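4-hydroxybutyrate coenzyme A transferase (Shewanella oneidensis, PDB 2OAS) probably transfers coenzyme A between acyl-CoA thioesters and carboxylates such as acetate and 4-hydroxybutyrate, by way of a covalent enzyme-CoA thioester. Local coordinates at residues A[290-295]-A[332-337]; A[351-356]-A[407-412]; A[209-214]-A[232-237]. One frame throughout, in Å; residues are numbered along the deposited sequence.

Interaction 1 (A[290-295]-A[332-337]); sequences NDTSII and QMDFIR. With COA (coenzyme A), chain C.
Asn-290 and Phe-335 meet amide to ring, their planes 78° apart. The carboxamide lies obliquely against one end of the ring, with Asn-290 OD1 3.5 Å from Phe-335 CE2, and this buried oxygen has no polar partner in the model. Asn-290 also touches Glu-233, the residue that bonds coenzyme A. The backbone carbonyl of Asn-290 points at the carboxylate of Asp-334; its O and Asp-334 OD1, 3.1 Å apart, are both acceptors. Asp-334 OD1 is hydrogen-bonded to Ser-98 of its own chain, and OD2 forms a salt bridge to Arg-337 of the second subunit. Asp-291 then caps the helix, its OD1 accepting from Ser-293 N (2.8 Å) through the anti lone pair. Thr-292 puts its methyl to the facing helix: with CG2 anti to the carbonyl carbon, CG2 comes within 3.1 Å of Asp-334 O and 3.5 Å of Asp-334 CB. One turn on, Ile-295 CD1 sits over a face of Phe-335, 3.8 Å from the ring centroid and 29° off the normal, a CH-pi contact. Short helix 292-295 is thus packed on the first turn of helix 332-341, where Gln-332 borders the coenzyme A pantetheine, Arg-337 forms a salt bridge to Asp-334 of the second subunit, and the other side lies on strands 346-350 and 373-375.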
loop_
_atom_site.group_PDB
_atom_site.type_symbol
_atom_site.label_atom_id
_atom_site.label_comp_id
_atom_site.label_asym_id
_atom_site.label_seq_id
_atom_site.Cartn_x
_atom_site.Cartn_y
_atom_site.Cartn_z
ATOM N N ASN A 290 -11.570 1.418 7.997
ATOM C CA ASN A 290 -10.198 1.356 7.501
ATOM C C ASN A 290 -10.120 1.089 5.999
ATOM O O ASN A 290 -9.111 0.581 5.492
ATOM C CB ASN A 290 -9.404 0.293 8.258
ATOM C CG ASN A 290 -8.936 0.774 9.604
ATOM O OD1 ASN A 290 -9.710 1.336 10.378
ATOM N ND2 ASN A 290 -7.659 0.555 9.899
ATOM N N ASP A 291 -11.192 1.433 5.292
ATOM C CA ASP A 291 -11.257 1.262 3.844
ATOM C C ASP A 291 -10.862 2.582 3.174
ATOM O O ASP A 291 -11.582 3.583 3.274
ATOM C CB ASP A 291 -12.670 0.868 3.415
ATOM C CG ASP A 291 -12.718 0.356 1.986
ATOM O OD1 ASP A 291 -12.111 1.010 1.115
ATOM O OD2 ASP A 291 -13.358 -0.697 1.729
ATOM N N THR A 292 -9.715 2.579 2.491
ATOM C CA THR A 292 -9.210 3.774 1.829
ATOM C C THR A 292 -10.269 4.397 0.925
ATOM O O THR A 292 -10.333 5.615 0.766
ATOM C CB THR A 292 -7.932 3.461 1.002
ATOM O OG1 THR A 292 -8.247 2.559 -0.075
ATOM C CG2 THR A 292 -6.873 2.822 1.895
ATOM N N SER A 293 -11.105 3.557 0.339
ATOM C CA SER A 293 -12.158 4.035 -0.532
ATOM C C SER A 293 -13.163 4.899 0.241
ATOM O O SER A 293 -13.801 5.800 -0.324
ATOM C CB SER A 293 -12.859 2.840 -1.186
ATOM O OG SER A 293 -14.062 3.231 -1.818
ATOM N N ILE A 294 -13.308 4.634 1.535
ATOM C CA ILE A 294 -14.232 5.413 2.369
ATOM C C ILE A 294 -13.539 6.616 3.002
ATOM O O ILE A 294 -14.083 7.720 3.011
ATOM C CB ILE A 294 -14.841 4.544 3.480
ATOM C CG1 ILE A 294 -15.787 3.531 2.856
ATOM C CG2 ILE A 294 -15.572 5.410 4.491
ATOM C CD1 ILE A 294 -16.350 2.567 3.851
ATOM N N ILE A 295 -12.335 6.394 3.516
ATOM C CA ILE A 295 -11.565 7.448 4.158
ATOM C C ILE A 295 -11.368 8.678 3.265
ATOM O O ILE A 295 -11.479 9.822 3.728
ATOM C CB ILE A 295 -10.180 6.922 4.572
ATOM C CG1 ILE A 295 -10.337 5.646 5.397
ATOM C CG2 ILE A 295 -9.429 7.984 5.358
ATOM C CD1 ILE A 295 -9.028 5.011 5.796
ATOM N N GLN A 332 -2.303 1.791 9.448
ATOM C CA GLN A 332 -1.707 3.106 9.262
ATOM C C GLN A 332 -1.492 3.377 7.774
ATOM O O GLN A 332 -1.559 4.519 7.328
ATOM C CB GLN A 332 -0.357 3.197 9.979
ATOM C CG GLN A 332 0.724 2.364 9.325
ATOM C CD GLN A 332 2.124 2.721 9.788
ATOM O OE1 GLN A 332 3.112 2.227 9.242
ATOM N NE2 GLN A 332 2.217 3.575 10.797
HETATM N N MSE A 333 -1.237 2.324 7.010
HETATM C CA MSE A 333 -0.986 2.490 5.589
HETATM C C MSE A 333 -2.239 2.944 4.853
HETATM O O MSE A 333 -2.217 3.898 4.083
HETATM C CB MSE A 333 -0.483 1.183 5.000
HETATM C CG MSE A 333 0.107 1.349 3.625
HETATM SE SE MSE A 333 0.284 -0.350 2.741
HETATM C CE MSE A 333 -1.521 -0.489 2.092
ATOM N N ASP A 334 -3.338 2.238 5.093
ATOM C CA ASP A 334 -4.613 2.572 4.470
ATOM C C ASP A 334 -4.988 4.020 4.776
ATOM O O ASP A 334 -5.486 4.732 3.905
ATOM C CB ASP A 334 -5.696 1.627 4.975
ATOM C CG ASP A 334 -5.636 0.258 4.318
ATOM O OD1 ASP A 334 -6.341 -0.650 4.793
ATOM O OD2 ASP A 334 -4.900 0.085 3.326
ATOM N N PHE A 335 -4.744 4.455 6.013
ATOM C CA PHE A 335 -5.055 5.825 6.420
ATOM C C PHE A 335 -4.127 6.853 5.790
ATOM O O PHE A 335 -4.525 7.991 5.521
ATOM C CB PHE A 335 -4.997 5.962 7.944
ATOM C CG PHE A 335 -6.275 5.599 8.622
ATOM C CD1 PHE A 335 -7.409 6.389 8.456
ATOM C CD2 PHE A 335 -6.363 4.463 9.399
ATOM C CE1 PHE A 335 -8.619 6.042 9.054
ATOM C CE2 PHE A 335 -7.565 4.106 9.997
ATOM C CZ PHE A 335 -8.697 4.901 9.823
ATOM N N ILE A 336 -2.883 6.447 5.564
ATOM C CA ILE A 336 -1.891 7.322 4.956
ATOM C C ILE A 336 -2.166 7.490 3.469
ATOM O O ILE A 336 -1.936 8.572 2.908
ATOM C CB ILE A 336 -0.468 6.767 5.207
ATOM C CG1 ILE A 336 -0.136 6.951 6.693
ATOM C CG2 ILE A 336 0.560 7.470 4.340
ATOM C CD1 ILE A 336 1.245 6.464 7.082
ATOM N N ARG A 337 -2.669 6.434 2.833
ATOM C CA ARG A 337 -2.994 6.497 1.415
ATOM C C ARG A 337 -4.290 7.289 1.228
ATOM O O ARG A 337 -4.350 8.200 0.404
ATOM C CB ARG A 337 -3.172 5.092 0.817
ATOM C CG ARG A 337 -3.375 5.091 -0.722
ATOM C CD ARG A 337 -2.198 5.745 -1.439
ATOM N NE ARG A 337 -2.227 5.656 -2.900
ATOM C CZ ARG A 337 -2.228 4.521 -3.603
ATOM N NH1 ARG A 337 -2.214 3.349 -2.981
ATOM N NH2 ARG A 337 -2.213 4.562 -4.935
HETATM N N1A COA C . 15.238 0.143 17.459
HETATM C C2A COA C . 15.453 -0.556 18.725
HETATM N N3A COA C . 14.379 -0.354 19.718
HETATM C C4A COA C . 13.208 0.501 19.452
HETATM C C5A COA C . 12.999 1.174 18.194
HETATM C C6A COA C . 14.069 0.995 17.184
HETATM N N6A COA C . 13.969 1.626 15.920
HETATM N N7A COA C . 11.819 1.898 18.224
HETATM C C8A COA C . 11.287 1.647 19.500
HETATM N N9A COA C . 12.111 0.792 20.268
HETATM C C1B COA C . 11.910 0.318 21.622
HETATM C C2B COA C . 11.688 1.346 22.774
HETATM O O2B COA C . 12.766 1.430 23.637
HETATM C C3B COA C . 10.387 0.951 23.471
HETATM O O3B COA C . 10.612 0.745 24.902
HETATM P P3B COA C . 9.471 0.330 25.919
HETATM O O7A COA C . 8.307 1.237 25.946
HETATM O O8A COA C . 8.980 -1.037 25.569
HETATM O O9A COA C . 10.060 0.243 27.248
HETATM C C4B COA C . 9.862 -0.244 22.770
HETATM O O4B COA C . 10.758 -0.600 21.704
HETATM C C5B COA C . 8.400 0.262 22.416
HETATM O O5B COA C . 8.434 1.384 21.518
HETATM P P1A COA C . 7.349 2.640 21.440
HETATM O O1A COA C . 7.189 3.357 22.675
HETATM O O2A COA C . 7.732 3.643 20.375
HETATM O O3A COA C . 6.026 1.887 21.021
HETATM P P2A COA C . 4.666 2.601 20.773
HETATM O O4A COA C . 3.668 2.071 21.698
HETATM O O5A COA C . 4.768 4.034 20.981
HETATM O O6A COA C . 4.202 2.541 19.381
HETATM C CBP COA C . 4.140 1.646 17.017
HETATM C CCP COA C . 4.762 2.722 18.081
HETATM C CDP COA C . 4.842 0.423 17.707
HETATM C CEP COA C . 4.748 1.856 15.563
HETATM C CAP COA C . 2.464 1.503 17.095
HETATM O OAP COA C . 2.070 2.833 16.636
HETATM C C9P COA C . 1.873 0.475 16.123
HETATM O O9P COA C . 1.481 -0.587 16.584
HETATM N N8P COA C . 1.800 0.829 14.752
HETATM C C7P COA C . 1.295 0.128 13.578
HETATM C C6P COA C . 0.163 0.835 12.745
HETATM C C5P COA C . -1.213 0.625 13.230
HETATM O O5P COA C . -2.132 0.412 12.431
HETATM N N4P COA C . -1.370 0.679 14.661
HETATM C C3P COA C . -2.534 0.507 15.517
HETATM C C2P COA C . -3.816 1.343 15.143
HETATM S S1P COA C . -5.308 0.323 14.972
#

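Interaction 2 (A[351-356]-A[407-412]); sequences LPSTAA and IAHPDF. With COA (coenzyme A), chain C.
Thr-354 turns its methyl toward His-409 and Phe-412, with CG2 3.5 Å from His-409 CB and 3.7 Å from Phe-412 CE1. The methyl reaches the phenylalanine at the ring's edge and the imidazole obliquely. Beside it Ser-353 OG rests 3.3 Å from His-409 CB, near the plane of the imidazole. The ring itself is fixed from within its own segment: His-409 is the N-cap of the helix that follows, and its ND1 accepts from Asp-411 N at 3.0 Å, nearly straight at 166° and in the ring plane. Tyr-387 adds an edge-to-face contact to the same ring. A water joins the two backbones, donating to Ser-353 O (2.7 Å) and accepting from His-409 N (2.8 Å). Just beyond Thr-354 the chain reaches coenzyme A, where Ala-355 CB lies against the adenine and Ala-356 N makes a weak hydrogen bond of 3.5 Å to the ribose O2B. Since ND1 accepts, it probably carries no proton here; the histidine serves as a helix cap, and the two segments adhere by methyl and methylene packing plus one bridging water.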
loop_
_atom_site.group_PDB
_atom_site.type_symbol
_atom_site.label_atom_id
_atom_site.label_comp_id
_atom_site.label_asym_id
_atom_site.label_seq_id
_atom_site.Cartn_x
_atom_site.Cartn_y
_atom_site.Cartn_z
ATOM N N LEU A 351 7.420 10.153 15.425
ATOM C CA LEU A 351 8.158 9.254 16.300
ATOM C C LEU A 351 9.349 9.957 16.929
ATOM O O LEU A 351 9.847 10.948 16.406
ATOM C CB LEU A 351 8.638 8.034 15.525
ATOM C CG LEU A 351 9.789 8.207 14.532
ATOM C CD1 LEU A 351 10.052 6.860 13.898
ATOM C CD2 LEU A 351 9.458 9.233 13.466
ATOM N N PRO A 352 9.800 9.471 18.091
ATOM C CA PRO A 352 10.956 10.082 18.770
ATOM C C PRO A 352 12.210 9.900 17.910
ATOM O O PRO A 352 12.376 8.862 17.294
ATOM C CB PRO A 352 11.047 9.280 20.065
ATOM C CG PRO A 352 9.625 8.890 20.330
ATOM C CD PRO A 352 9.144 8.477 18.961
ATOM N N SER A 353 13.090 10.888 17.862
ATOM C CA SER A 353 14.298 10.727 17.047
ATOM C C SER A 353 15.130 9.524 17.507
ATOM O O SER A 353 15.847 8.932 16.709
ATOM C CB SER A 353 15.170 11.992 17.074
ATOM O OG SER A 353 15.757 12.224 18.346
ATOM N N THR A 354 15.037 9.158 18.784
ATOM C CA THR A 354 15.814 8.019 19.277
ATOM C C THR A 354 15.000 6.999 20.059
ATOM O O THR A 354 13.778 7.099 20.174
ATOM C CB THR A 354 16.975 8.471 20.196
ATOM O OG1 THR A 354 16.436 9.003 21.417
ATOM C CG2 THR A 354 17.827 9.526 19.505
ATOM N N ALA A 355 15.694 6.011 20.599
ATOM C CA ALA A 355 15.049 4.983 21.390
ATOM C C ALA A 355 16.084 4.295 22.270
ATOM O O ALA A 355 17.266 4.639 22.252
ATOM C CB ALA A 355 14.387 3.972 20.473
ATOM N N ALA A 356 15.636 3.322 23.044
ATOM C CA ALA A 356 16.543 2.582 23.907
ATOM C C ALA A 356 17.337 3.507 24.814
ATOM O O ALA A 356 18.489 3.234 25.124
ATOM C CB ALA A 356 17.490 1.755 23.060
ATOM N N ILE A 407 15.989 16.124 10.982
ATOM C CA ILE A 407 15.100 15.953 12.130
ATOM C C ILE A 407 15.588 14.786 12.987
ATOM O O ILE A 407 14.976 14.423 13.990
ATOM C CB ILE A 407 13.613 15.711 11.707
ATOM C CG1 ILE A 407 13.488 14.399 10.928
ATOM C CG2 ILE A 407 13.095 16.899 10.894
ATOM C CD1 ILE A 407 12.069 14.084 10.493
ATOM N N ALA A 408 16.695 14.188 12.578
ATOM C CA ALA A 408 17.268 13.084 13.338
ATOM C C ALA A 408 18.042 13.679 14.513
ATOM O O ALA A 408 18.490 14.821 14.448
ATOM C CB ALA A 408 18.205 12.272 12.451
ATOM N N HIS A 409 18.199 12.922 15.588
ATOM C CA HIS A 409 18.934 13.443 16.738
ATOM C C HIS A 409 20.343 13.822 16.287
ATOM O O HIS A 409 21.013 13.044 15.606
ATOM C CB HIS A 409 18.998 12.394 17.852
ATOM C CG HIS A 409 19.500 12.929 19.162
ATOM N ND1 HIS A 409 20.821 13.263 19.380
ATOM C CD2 HIS A 409 18.853 13.167 20.332
ATOM C CE1 HIS A 409 20.966 13.680 20.627
ATOM N NE2 HIS A 409 19.788 13.631 21.225
ATOM N N PRO A 410 20.802 15.029 16.661
ATOM C CA PRO A 410 22.137 15.497 16.284
ATOM C C PRO A 410 23.299 14.539 16.591
ATOM O O PRO A 410 24.348 14.626 15.963
ATOM C CB PRO A 410 22.249 16.840 17.011
ATOM C CG PRO A 410 21.303 16.687 18.172
ATOM C CD PRO A 410 20.140 15.998 17.553
ATOM N N ASP A 411 23.123 13.621 17.539
ATOM C CA ASP A 411 24.200 12.685 17.843
ATOM C C ASP A 411 24.392 11.667 16.719
ATOM O O ASP A 411 25.355 10.907 16.735
ATOM C CB ASP A 411 23.948 11.930 19.162
ATOM C CG ASP A 411 24.104 12.817 20.402
ATOM O OD1 ASP A 411 24.688 13.927 20.282
ATOM O OD2 ASP A 411 23.655 12.390 21.497
ATOM N N PHE A 412 23.485 11.636 15.748
ATOM C CA PHE A 412 23.625 10.683 14.652
ATOM C C PHE A 412 23.698 11.332 13.264
ATOM O O PHE A 412 23.847 10.634 12.259
ATOM C CB PHE A 412 22.476 9.669 14.649
ATOM C CG PHE A 412 22.275 8.961 15.958
ATOM C CD1 PHE A 412 21.298 9.389 16.855
ATOM C CD2 PHE A 412 23.037 7.847 16.283
ATOM C CE1 PHE A 412 21.080 8.721 18.057
ATOM C CE2 PHE A 412 22.832 7.163 17.489
ATOM C CZ PHE A 412 21.845 7.604 18.376
HETATM N N1A COA C . 15.238 0.143 17.459
HETATM C C2A COA C . 15.453 -0.556 18.725
HETATM N N3A COA C . 14.379 -0.354 19.718
HETATM C C4A COA C . 13.208 0.501 19.452
HETATM C C5A COA C . 12.999 1.174 18.194
HETATM C C6A COA C . 14.069 0.995 17.184
HETATM N N6A COA C . 13.969 1.626 15.920
HETATM N N7A COA C . 11.819 1.898 18.224
HETATM C C8A COA C . 11.287 1.647 19.500
HETATM N N9A COA C . 12.111 0.792 20.268
HETATM C C1B COA C . 11.910 0.318 21.622
HETATM C C2B COA C . 11.688 1.346 22.774
HETATM O O2B COA C . 12.766 1.430 23.637
HETATM C C3B COA C . 10.387 0.951 23.471
HETATM O O3B COA C . 10.612 0.745 24.902
HETATM P P3B COA C . 9.471 0.330 25.919
HETATM O O7A COA C . 8.307 1.237 25.946
HETATM O O8A COA C . 8.980 -1.037 25.569
HETATM O O9A COA C . 10.060 0.243 27.248
HETATM C C4B COA C . 9.862 -0.244 22.770
HETATM O O4B COA C . 10.758 -0.600 21.704
HETATM C C5B COA C . 8.400 0.262 22.416
HETATM O O5B COA C . 8.434 1.384 21.518
HETATM P P1A COA C . 7.349 2.640 21.440
HETATM O O1A COA C . 7.189 3.357 22.675
HETATM O O2A COA C . 7.732 3.643 20.375
HETATM O O3A COA C . 6.026 1.887 21.021
HETATM P P2A COA C . 4.666 2.601 20.773
HETATM O O4A COA C . 3.668 2.071 21.698
HETATM O O5A COA C . 4.768 4.034 20.981
HETATM O O6A COA C . 4.202 2.541 19.381
HETATM C CBP COA C . 4.140 1.646 17.017
HETATM C CCP COA C . 4.762 2.722 18.081
HETATM C CDP COA C . 4.842 0.423 17.707
HETATM C CEP COA C . 4.748 1.856 15.563
HETATM C CAP COA C . 2.464 1.503 17.095
HETATM O OAP COA C . 2.070 2.833 16.636
HETATM C C9P COA C . 1.873 0.475 16.123
HETATM O O9P COA C . 1.481 -0.587 16.584
HETATM N N8P COA C . 1.800 0.829 14.752
HETATM C C7P COA C . 1.295 0.128 13.578
HETATM C C6P COA C . 0.163 0.835 12.745
HETATM C C5P COA C . -1.213 0.625 13.230
HETATM O O5P COA C . -2.132 0.412 12.431
HETATM N N4P COA C . -1.370 0.679 14.661
HETATM C C3P COA C . -2.534 0.507 15.517
HETATM C C2P COA C . -3.816 1.343 15.143
HETATM S S1P COA C . -5.308 0.323 14.972
HETATM O O HOH W 1 17.790 10.180 15.375
#

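Interaction 3 (A[209-214]-A[232-237]); sequences MGIGAI and TELFSD. With COA (coenzyme A), chain C.
A beta-alpha-beta crossover, strand 206-208, helix 213-220 and parallel strand 229-230, brings together at the carboxyl ends of its two strands the loops holding Met-209 and Thr-232, and the second loop carries the covalent CoA site at Glu-233, consistent with the glutamyl-CoA thioester intermediate of CoA transferases. The joint is the hydroxyl of Thr-232. OG1 stands anti to the backbone N (chi1 176°), where it accepts from Met-209 N at 3.3 Å and donates to Leu-234 O at 2.9 Å, the donor tilted 21° from the carbonyl plane. One buried oxygen therefore ties the neighbouring loop and also bridges its own chain across Glu-233. A valine here would probably leave Met-209 N without this acceptor and Leu-234 O without its hydroxyl donor, so that the turn bearing Glu-233 would be less firmly set. Met-209 O and Leu-234 O, 3.2 Å apart, are two acceptors brought close without a bond. Further along, Leu-234 CD2 leans on Gly-210 CA at 4.0 Å, and Ile-211 CG2 packs on Ser-236 CB at 3.7 Å, while the hydroxyl of Ser-236 goes to Leu-266 O. A water donates to Gly-210 O at 3.2 Å and, weakly, to Leu-234 O. Glu-233 itself turns the end of its side chain away from the other loop and into the coenzyme, where its CD is bonded to COA S1P at 1.8 Å.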
loop_
_atom_site.group_PDB
_atom_site.type_symbol
_atom_site.label_atom_id
_atom_site.label_comp_id
_atom_site.label_asym_id
_atom_site.label_seq_id
_atom_site.Cartn_x
_atom_site.Cartn_y
_atom_site.Cartn_z
HETATM N N MSE A 209 -5.952 9.242 14.578
HETATM C CA MSE A 209 -4.798 9.030 15.448
HETATM C C MSE A 209 -4.837 7.781 16.297
HETATM O O MSE A 209 -5.840 7.080 16.354
HETATM C CB MSE A 209 -4.658 10.181 16.419
HETATM C CG MSE A 209 -4.201 11.465 15.824
HETATM SE SE MSE A 209 -4.170 12.717 17.261
HETATM C CE MSE A 209 -5.670 13.806 16.662
ATOM N N GLY A 210 -3.722 7.545 16.989
ATOM C CA GLY A 210 -3.597 6.411 17.881
ATOM C C GLY A 210 -3.494 6.864 19.336
ATOM O O GLY A 210 -3.725 8.037 19.638
ATOM N N ILE A 211 -3.148 5.936 20.231
ATOM C CA ILE A 211 -3.003 6.221 21.658
ATOM C C ILE A 211 -1.543 6.397 22.044
ATOM O O ILE A 211 -0.647 5.815 21.432
ATOM C CB ILE A 211 -3.582 5.079 22.535
ATOM C CG1 ILE A 211 -3.267 3.724 21.894
ATOM C CG2 ILE A 211 -5.076 5.260 22.721
ATOM C CD1 ILE A 211 -3.658 2.520 22.740
ATOM N N GLY A 212 -1.310 7.201 23.074
ATOM C CA GLY A 212 0.043 7.437 23.532
ATOM C C GLY A 212 0.299 8.883 23.888
ATOM O O GLY A 212 -0.574 9.748 23.764
ATOM N N ALA A 213 1.528 9.140 24.323
ATOM C CA ALA A 213 1.966 10.472 24.717
ATOM C C ALA A 213 1.975 11.440 23.535
ATOM O O ALA A 213 1.539 12.584 23.661
ATOM C CB ALA A 213 3.358 10.382 25.325
ATOM N N ILE A 214 2.481 10.980 22.396
ATOM C CA ILE A 214 2.540 11.821 21.206
ATOM C C ILE A 214 1.146 12.314 20.818
ATOM O O ILE A 214 0.900 13.517 20.754
ATOM C CB ILE A 214 3.189 11.057 20.035
ATOM C CG1 ILE A 214 4.632 10.715 20.411
ATOM C CG2 ILE A 214 3.121 11.882 18.757
ATOM C CD1 ILE A 214 5.372 9.888 19.381
ATOM N N THR A 232 -11.370 7.637 12.683
ATOM C CA THR A 232 -10.151 6.959 13.052
ATOM C C THR A 232 -10.322 5.481 13.395
ATOM O O THR A 232 -11.436 4.981 13.537
ATOM C CB THR A 232 -9.537 7.728 14.250
ATOM O OG1 THR A 232 -8.371 7.064 14.746
ATOM C CG2 THR A 232 -10.569 7.859 15.347
ATOM N N GLU A 233 -9.199 4.808 13.495
ATOM C CA GLU A 233 -9.185 3.401 13.875
ATOM C C GLU A 233 -9.606 3.223 15.330
ATOM O O GLU A 233 -10.235 2.263 15.710
ATOM C CB GLU A 233 -7.744 2.905 14.022
ATOM C CG GLU A 233 -7.354 1.825 13.026
ATOM C CD GLU A 233 -6.193 0.981 13.506
ATOM O OE1 GLU A 233 -5.402 0.515 12.657
ATOM N N LEU A 234 -9.266 4.242 16.132
ATOM C CA LEU A 234 -9.637 4.231 17.547
ATOM C C LEU A 234 -9.392 5.612 18.140
ATOM O O LEU A 234 -8.754 6.450 17.506
ATOM C CB LEU A 234 -8.807 3.201 18.335
ATOM C CG LEU A 234 -7.384 3.641 18.734
ATOM C CD1 LEU A 234 -6.750 2.687 19.775
ATOM C CD2 LEU A 234 -6.547 3.717 17.475
ATOM N N PHE A 235 -9.905 5.848 19.341
ATOM C CA PHE A 235 -9.685 7.133 19.992
ATOM C C PHE A 235 -9.687 6.968 21.504
ATOM O O PHE A 235 -10.181 5.967 22.021
ATOM C CB PHE A 235 -10.741 8.151 19.550
ATOM C CG PHE A 235 -12.109 7.921 20.128
ATOM C CD1 PHE A 235 -12.485 8.529 21.322
ATOM C CD2 PHE A 235 -13.041 7.143 19.451
ATOM C CE1 PHE A 235 -13.766 8.368 21.831
ATOM C CE2 PHE A 235 -14.327 6.972 19.953
ATOM C CZ PHE A 235 -14.689 7.589 21.146
ATOM N N SER A 236 -9.102 7.926 22.214
ATOM C CA SER A 236 -9.068 7.849 23.665
ATOM C C SER A 236 -9.501 9.154 24.276
ATOM O O SER A 236 -10.107 9.993 23.612
ATOM C CB SER A 236 -7.664 7.508 24.174
ATOM O OG SER A 236 -7.664 7.411 25.594
ATOM N N ASP A 237 -9.171 9.312 25.551
ATOM C CA ASP A 237 -9.523 10.492 26.316
ATOM C C ASP A 237 -9.096 11.779 25.648
ATOM O O ASP A 237 -9.752 12.806 25.801
ATOM C CB ASP A 237 -8.908 10.384 27.708
ATOM C CG ASP A 237 -9.501 9.239 28.516
ATOM O OD1 ASP A 237 -10.488 9.474 29.246
ATOM O OD2 ASP A 237 -8.988 8.106 28.402
HETATM N N1A COA C . 15.238 0.143 17.459
HETATM C C2A COA C . 15.453 -0.556 18.725
HETATM N N3A COA C . 14.379 -0.354 19.718
HETATM C C4A COA C . 13.208 0.501 19.452
HETATM C C5A COA C . 12.999 1.174 18.194
HETATM C C6A COA C . 14.069 0.995 17.184
HETATM N N6A COA C . 13.969 1.626 15.920
HETATM N N7A COA C . 11.819 1.898 18.224
HETATM C C8A COA C . 11.287 1.647 19.500
HETATM N N9A COA C . 12.111 0.792 20.268
HETATM C C1B COA C . 11.910 0.318 21.622
HETATM C C2B COA C . 11.688 1.346 22.774
HETATM O O2B COA C . 12.766 1.430 23.637
HETATM C C3B COA C . 10.387 0.951 23.471
HETATM O O3B COA C . 10.612 0.745 24.902
HETATM P P3B COA C . 9.471 0.330 25.919
HETATM O O7A COA C . 8.307 1.237 25.946
HETATM O O8A COA C . 8.980 -1.037 25.569
HETATM O O9A COA C . 10.060 0.243 27.248
HETATM C C4B COA C . 9.862 -0.244 22.770
HETATM O O4B COA C . 10.758 -0.600 21.704
HETATM C C5B COA C . 8.400 0.262 22.416
HETATM O O5B COA C . 8.434 1.384 21.518
HETATM P P1A COA C . 7.349 2.640 21.440
HETATM O O1A COA C . 7.189 3.357 22.675
HETATM O O2A COA C . 7.732 3.643 20.375
HETATM O O3A COA C . 6.026 1.887 21.021
HETATM P P2A COA C . 4.666 2.601 20.773
HETATM O O4A COA C . 3.668 2.071 21.698
HETATM O O5A COA C . 4.768 4.034 20.981
HETATM O O6A COA C . 4.202 2.541 19.381
HETATM C CBP COA C . 4.140 1.646 17.017
HETATM C CCP COA C . 4.762 2.722 18.081
HETATM C CDP COA C . 4.842 0.423 17.707
HETATM C CEP COA C . 4.748 1.856 15.563
HETATM C CAP COA C . 2.464 1.503 17.095
HETATM O OAP COA C . 2.070 2.833 16.636
HETATM C C9P COA C . 1.873 0.475 16.123
HETATM O O9P COA C . 1.481 -0.587 16.584
HETATM N N8P COA C . 1.800 0.829 14.752
HETATM C C7P COA C . 1.295 0.128 13.578
HETATM C C6P COA C . 0.163 0.835 12.745
HETATM C C5P COA C . -1.213 0.625 13.230
HETATM O O5P COA C . -2.132 0.412 12.431
HETATM N N4P COA C . -1.370 0.679 14.661
HETATM C C3P COA C . -2.534 0.507 15.517
HETATM C C2P COA C . -3.816 1.343 15.143
HETATM S S1P COA C . -5.308 0.323 14.972
HETATM O O HOH W 2 -6.892 8.497 19.643
#

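In the fold
The three contacts follow one coenzyme from thiol to adenine and change character on the way. Interaction 1 is the most deeply buried: helix packs on helix through methyls and a ring, and Asp-334 and Arg-337 form salt bridges with the second subunit. Interaction 3 lies nearest the chain's centre yet is partly buried, and it alone has a direct hydrogen bond between its segments. Interaction 2 is peripheral, relying on apolar packing and a water. Asn-290 ND2 lies 3.4 Å from Glu-233 CG, so interactions 1 and 3 share the thioester end; Ile-214 CD1 reaches Pro-352 CD at 4.0 Å, joining 3 to 2. Strands 206-208, 229-230 and 346-350 of one mixed sheet lead into segments of interactions 3 and 2.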